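Local structure of transcriptional regulator, MarR family (Neisseria meningitidis serogroup B, 3G3Z) at residues A[34-39]-A[51-57]; A[73-77]-A[89-95]. The protein probably binds DNA as a dimeric transcription factor of the MarR family, using winged helix-turn-helix domains. One frame throughout, in Å; residues are numbered along the deposited sequence.

Contact 1: A[34-39]-A[51-57]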
loop_
_atom_site.group_PDB
_atom_site.type_symbol
_atom_site.label_atom_id
_atom_site.label_comp_id
_atom_site.label_asym_id
_atom_site.label_seq_id
_atom_site.Cartn_x
_atom_site.Cartn_y
_atom_site.Cartn_z
ATOM N N PHE A 34 11.856 6.197 -6.647
ATOM C CA PHE A 34 11.306 5.471 -7.786
ATOM C C PHE A 34 10.242 6.282 -8.499
ATOM O O PHE A 34 10.249 6.398 -9.733
ATOM C CB PHE A 34 10.725 4.130 -7.325
ATOM C CG PHE A 34 10.137 3.327 -8.432
ATOM C CD1 PHE A 34 10.959 2.610 -9.302
ATOM C CD2 PHE A 34 8.762 3.300 -8.631
ATOM C CE1 PHE A 34 10.419 1.868 -10.350
ATOM C CE2 PHE A 34 8.214 2.554 -9.680
ATOM C CZ PHE A 34 9.046 1.843 -10.532
ATOM N N ALA A 35 9.338 6.864 -7.711
ATOM C CA ALA A 35 8.257 7.673 -8.243
ATOM C C ALA A 35 8.788 8.754 -9.201
ATOM O O ALA A 35 8.285 8.883 -10.313
ATOM C CB ALA A 35 7.446 8.303 -7.092
ATOM N N VAL A 36 9.813 9.499 -8.784
ATOM C CA VAL A 36 10.436 10.542 -9.629
ATOM C C VAL A 36 11.204 9.925 -10.795
ATOM O O VAL A 36 10.899 10.185 -11.957
ATOM C CB VAL A 36 11.371 11.491 -8.799
ATOM C CG1 VAL A 36 12.062 12.550 -9.699
ATOM C CG2 VAL A 36 10.579 12.186 -7.733
ATOM N N LEU A 37 12.192 9.094 -10.478
ATOM C CA LEU A 37 13.104 8.529 -11.477
ATOM C C LEU A 37 12.399 7.704 -12.564
ATOM O O LEU A 37 12.665 7.869 -13.761
ATOM C CB LEU A 37 14.181 7.679 -10.781
ATOM C CG LEU A 37 15.109 8.414 -9.792
ATOM C CD1 LEU A 37 15.864 7.415 -8.924
ATOM C CD2 LEU A 37 16.068 9.343 -10.525
ATOM N N TYR A 38 11.499 6.824 -12.141
ATOM C CA TYR A 38 10.806 5.966 -13.087
ATOM C C TYR A 38 9.781 6.707 -13.948
ATOM O O TYR A 38 9.673 6.422 -15.147
ATOM C CB TYR A 38 10.177 4.774 -12.386
ATOM C CG TYR A 38 9.662 3.728 -13.336
ATOM C CD1 TYR A 38 10.538 2.845 -13.979
ATOM C CD2 TYR A 38 8.295 3.618 -13.602
ATOM C CE1 TYR A 38 10.058 1.878 -14.863
ATOM C CE2 TYR A 38 7.807 2.654 -14.481
ATOM C CZ TYR A 38 8.688 1.787 -15.103
ATOM O OH TYR A 38 8.199 0.841 -15.973
ATOM N N THR A 39 9.049 7.656 -13.355
ATOM C CA THR A 39 8.129 8.505 -14.133
ATOM C C THR A 39 8.893 9.280 -15.212
ATOM O O THR A 39 8.482 9.326 -16.375
ATOM C CB THR A 39 7.313 9.494 -13.238
ATOM O OG1 THR A 39 6.675 8.776 -12.176
ATOM C CG2 THR A 39 6.243 10.201 -14.040
ATOM N N ILE A 51 3.825 13.726 -10.992
ATOM C CA ILE A 51 4.480 12.627 -10.299
ATOM C C ILE A 51 3.787 12.340 -8.963
ATOM O O ILE A 51 3.480 11.186 -8.658
ATOM C CB ILE A 51 5.980 12.963 -10.076
ATOM C CG1 ILE A 51 6.695 13.084 -11.425
ATOM C CG2 ILE A 51 6.658 11.930 -9.175
ATOM C CD1 ILE A 51 8.004 13.844 -11.352
ATOM N N GLY A 52 3.533 13.397 -8.188
ATOM C CA GLY A 52 2.878 13.294 -6.881
ATOM C C GLY A 52 1.506 12.655 -6.974
ATOM O O GLY A 52 1.176 11.762 -6.191
ATOM N N GLU A 53 0.717 13.105 -7.952
ATOM C CA GLU A 53 -0.619 12.555 -8.201
ATOM C C GLU A 53 -0.593 11.103 -8.712
ATOM O O GLU A 53 -1.307 10.245 -8.186
ATOM C CB GLU A 53 -1.452 13.497 -9.089
ATOM C CG GLU A 53 -2.387 14.384 -8.246
ATOM C CD GLU A 53 -2.630 15.791 -8.804
ATOM O OE1 GLU A 53 -2.783 15.945 -10.037
ATOM O OE2 GLU A 53 -2.698 16.747 -7.989
ATOM N N LYS A 54 0.264 10.830 -9.692
ATOM C CA LYS A 54 0.435 9.482 -10.221
ATOM C C LYS A 54 0.768 8.440 -9.138
ATOM O O LYS A 54 0.184 7.359 -9.120
ATOM C CB LYS A 54 1.520 9.475 -11.300
ATOM C CG LYS A 54 1.677 8.142 -12.018
ATOM C CD LYS A 54 2.878 8.180 -12.953
ATOM C CE LYS A 54 3.253 6.789 -13.479
ATOM N NZ LYS A 54 2.414 6.366 -14.639
ATOM N N TRP A 55 1.698 8.765 -8.241
ATOM C CA TRP A 55 2.164 7.783 -7.264
ATOM C C TRP A 55 1.566 7.983 -5.889
ATOM O O TRP A 55 1.932 7.283 -4.945
ATOM C CB TRP A 55 3.693 7.703 -7.235
ATOM C CG TRP A 55 4.217 7.206 -8.550
ATOM C CD1 TRP A 55 4.724 7.957 -9.565
ATOM C CD2 TRP A 55 4.242 5.843 -9.001
ATOM N NE1 TRP A 55 5.081 7.146 -10.624
ATOM C CE2 TRP A 55 4.784 5.845 -10.306
ATOM C CE3 TRP A 55 3.850 4.621 -8.430
ATOM C CZ2 TRP A 55 4.955 4.662 -11.058
ATOM C CZ3 TRP A 55 4.017 3.447 -9.174
ATOM C CH2 TRP A 55 4.571 3.478 -10.474
ATOM N N SER A 56 0.615 8.911 -5.797
ATOM C CA SER A 56 -0.153 9.150 -4.567
ATOM C C SER A 56 0.768 9.620 -3.433
ATOM O O SER A 56 0.702 9.113 -2.315
ATOM C CB SER A 56 -0.966 7.898 -4.174
ATOM O OG SER A 56 -1.979 7.626 -5.143
ATOM N N LEU A 57 1.643 10.575 -3.753
ATOM C CA LEU A 57 2.566 11.162 -2.775
ATOM C C LEU A 57 2.274 12.640 -2.495
ATOM O O LEU A 57 1.895 13.375 -3.401
ATOM C CB LEU A 57 4.014 11.021 -3.252
ATOM C CG LEU A 57 4.584 9.607 -3.285
ATOM C CD1 LEU A 57 5.928 9.611 -3.999
ATOM C CD2 LEU A 57 4.699 9.026 -1.883
#

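Contact 2: A[73-77]-A[89-95]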
loop_
_atom_site.group_PDB
_atom_site.type_symbol
_atom_site.label_atom_id
_atom_site.label_comp_id
_atom_site.label_asym_id
_atom_site.label_seq_id
_atom_site.Cartn_x
_atom_site.Cartn_y
_atom_site.Cartn_z
ATOM N N GLY A 73 22.899 15.960 -9.580
ATOM C CA GLY A 73 22.972 16.208 -11.019
ATOM C C GLY A 73 22.178 15.232 -11.882
ATOM O O GLY A 73 22.415 15.131 -13.082
ATOM N N LEU A 74 21.224 14.524 -11.281
ATOM C CA LEU A 74 20.489 13.476 -11.990
ATOM C C LEU A 74 19.217 13.965 -12.682
ATOM O O LEU A 74 18.740 13.334 -13.632
ATOM C CB LEU A 74 20.178 12.313 -11.042
ATOM C CG LEU A 74 21.416 11.634 -10.451
ATOM C CD1 LEU A 74 21.041 10.656 -9.337
ATOM C CD2 LEU A 74 22.245 10.951 -11.558
ATOM N N ILE A 75 18.673 15.082 -12.194
ATOM C CA ILE A 75 17.481 15.709 -12.769
ATOM C C ILE A 75 17.682 17.220 -12.941
ATOM O O ILE A 75 18.683 17.770 -12.484
ATOM C CB ILE A 75 16.210 15.441 -11.911
ATOM C CG1 ILE A 75 16.358 16.052 -10.516
ATOM C CG2 ILE A 75 15.886 13.936 -11.853
ATOM C CD1 ILE A 75 15.078 16.096 -9.717
ATOM N N GLU A 76 16.720 17.884 -13.586
ATOM C CA GLU A 76 16.773 19.330 -13.788
ATOM C C GLU A 76 15.395 19.930 -14.071
ATOM O O GLU A 76 14.559 19.317 -14.736
ATOM C CB GLU A 76 17.726 19.667 -14.938
ATOM C CG GLU A 76 17.255 19.152 -16.300
ATOM C CD GLU A 76 18.365 19.065 -17.322
ATOM O OE1 GLU A 76 19.433 19.671 -17.106
ATOM O OE2 GLU A 76 18.166 18.381 -18.346
ATOM N N TRP A 77 15.165 21.132 -13.551
ATOM C CA TRP A 77 14.008 21.931 -13.934
ATOM C C TRP A 77 14.372 22.713 -15.182
ATOM O O TRP A 77 15.507 23.175 -15.320
ATOM C CB TRP A 77 13.641 22.919 -12.826
ATOM C CG TRP A 77 13.233 22.276 -11.547
ATOM C CD1 TRP A 77 11.973 21.891 -11.189
ATOM C CD2 TRP A 77 14.084 21.942 -10.443
ATOM N NE1 TRP A 77 11.983 21.338 -9.929
ATOM C CE2 TRP A 77 13.267 21.354 -9.448
ATOM C CE3 TRP A 77 15.458 22.080 -10.197
ATOM C CZ2 TRP A 77 13.780 20.902 -8.224
ATOM C CZ3 TRP A 77 15.965 21.633 -8.979
ATOM C CH2 TRP A 77 15.127 21.050 -8.010
ATOM N N LEU A 89 10.023 18.970 -15.047
ATOM C CA LEU A 89 11.173 18.251 -14.537
ATOM C C LEU A 89 11.676 17.280 -15.609
ATOM O O LEU A 89 10.891 16.621 -16.289
ATOM C CB LEU A 89 10.763 17.500 -13.274
ATOM C CG LEU A 89 11.690 17.245 -12.097
ATOM C CD1 LEU A 89 12.477 18.478 -11.684
ATOM C CD2 LEU A 89 10.828 16.751 -10.941
ATOM N N SER A 90 12.994 17.199 -15.741
ATOM C CA SER A 90 13.636 16.404 -16.771
ATOM C C SER A 90 14.797 15.602 -16.172
ATOM O O SER A 90 15.457 16.056 -15.240
ATOM C CB SER A 90 14.133 17.349 -17.871
ATOM O OG SER A 90 14.974 16.697 -18.795
ATOM N N LEU A 91 15.028 14.400 -16.689
ATOM C CA LEU A 91 16.271 13.675 -16.418
ATOM C C LEU A 91 17.421 14.331 -17.178
ATOM O O LEU A 91 17.294 14.646 -18.367
ATOM C CB LEU A 91 16.155 12.222 -16.865
ATOM C CG LEU A 91 16.001 11.020 -15.917
ATOM C CD1 LEU A 91 15.431 11.322 -14.528
ATOM C CD2 LEU A 91 15.180 9.956 -16.622
ATOM N N THR A 92 18.538 14.538 -16.490
ATOM C CA THR A 92 19.757 14.985 -17.144
ATOM C C THR A 92 20.352 13.827 -17.941
ATOM O O THR A 92 19.850 12.701 -17.886
ATOM C CB THR A 92 20.789 15.447 -16.120
ATOM O OG1 THR A 92 21.116 14.348 -15.265
ATOM C CG2 THR A 92 20.241 16.610 -15.292
ATOM N N GLU A 93 21.429 14.093 -18.670
ATOM C CA GLU A 93 22.140 13.014 -19.347
ATOM C C GLU A 93 22.647 11.960 -18.360
ATOM O O GLU A 93 22.451 10.760 -18.571
ATOM C CB GLU A 93 23.275 13.552 -20.231
ATOM C CG GLU A 93 22.810 14.044 -21.609
ATOM C CD GLU A 93 21.772 13.120 -22.271
ATOM O OE1 GLU A 93 22.030 11.899 -22.412
ATOM O OE2 GLU A 93 20.692 13.626 -22.651
ATOM N N THR A 94 23.271 12.410 -17.272
ATOM C CA THR A 94 23.725 11.485 -16.228
ATOM C C THR A 94 22.550 10.745 -15.584
ATOM O O THR A 94 22.687 9.584 -15.206
ATOM C CB THR A 94 24.570 12.194 -15.148
ATOM O OG1 THR A 94 23.756 13.136 -14.440
ATOM C CG2 THR A 94 25.764 12.920 -15.785
ATOM N N GLY A 95 21.400 11.415 -15.480
ATOM C CA GLY A 95 20.165 10.801 -14.976
ATOM C C GLY A 95 19.619 9.672 -15.839
ATOM O O GLY A 95 19.103 8.676 -15.322
#

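Contact 1: A[34-39]-A[51-57]
With CG of W55 turned away from its own carbonyl carbon (chi1 -64°) and OG1 of T39 likewise, the indole and the hydroxyl meet between helix 31-43 and helix 48-55. W55 is a knob in a hole made by F34, A35, Y38 and T39. Its NE1 gives its hydrogen to T39 OG1 at 2.8 Å; the oxygen lies near the ring plane, at the indole edge, and the bond is bent, 141° at the hydrogen. The same hydroxyl also approaches A35 O, one turn back, but so closely that this second bond is doubtful as modelled.

A35 slips under one indole face, its CA 4.0 Å from the centroid of the five-membered ring in a CH-pi contact, while CG of K54 lies over the opposite face. At the far end of the indole, F34 turns its edge to the six-membered ring, a T-shaped pair with planes at 75°. I51, one turn before W55, packs against the same helix: its CG1 reaches T39 CG2 at 3.9 Å, and its CG2 lies against A35 O. Beyond the tryptophan, L57 CD1 touches A35 CB at 3.7 Å.

K54 carries its amine on to E43 and to D7 of the second subunit. S56 leaves helical geometry with positive phi, in a Schellman motif, the turn leading to helix 59-71. The contact packs helix 48-55, the first helix of the helix-turn-helix, on helix 31-43, as in MarR-family winged helix-turn-helix domains.

Contact 2: A[73-77]-A[89-95]
T92 reaches across to G73 and L74 where the beta hairpin of the MarR winged-helix domain, the wing, runs into helix 93-117. Its hydroxyl donates to G73 O at 2.7 Å, approaching 16° out of the carbonyl plane, and accepts from G95 N at 3.0 Å. That second bond makes T92 the N-cap of the helix, so one oxygen ties the Schellman turn after helix 59-71 to the start of the next helix. The backbone N of T92 donates to L74 O at 3.1 Å, coming from well above the carbonyl plane; the same oxygen also receives a CA-H...O contact from G95.

Within the hairpin, E76 and S90 form the antiparallel hydrogen-bonded pair: E76 N gives to S90 O and S90 N to E76 O, both at 2.8 Å, the nitrogens nearly in line with the C=O bonds though the bonds are bent at the hydrogens. I75 with L91 and W77 with L89 are the flanking non-hydrogen-bonded pairs. On the face carrying E76 and S90, the serine hydroxyl reaches forward along its own strand to L91 O at 3.1 Å, from above the carbonyl plane. The carboxylate of E76 lies near T92 CG2.

I75 CG2 meets L91 CD1 and I75 CD1 meets L89 CD1, apolar packing against L40 of helix 31-43. W77 and L89 run alongside each other on the opposite sheet face. NE1 of the indole is satisfied by Q48 OE1, and R84 makes a cation-pi contact with the ring. L89 CD1 sits over one indole face, 3.5 Å from the centroid of the five-membered ring.

Overall arrangement
Contact 1 is buried, about 4 Å from the centre of the chain, whereas contact 2 lies about 18 Å out and is partly exposed. Their chemistry follows: the helix pair is held mainly by side-chain packing with a single hydrogen bond across it, the hairpin mainly by backbone bonds and a threonine cap. The centres are about 15 Å apart, yet I51 CD1 meets L89 CD2 at 4.1 Å. Helix 31-43 supplies one side of contact 1 and packs on contact 2 through L40 and A41; helix 59-71 touches both. Helix 93-117 begins in contact 2 and packs on F34 and Y38. The second subunit reaches contact 1 through Y38, K54, W55 and S56 but touches neither segment of contact 2.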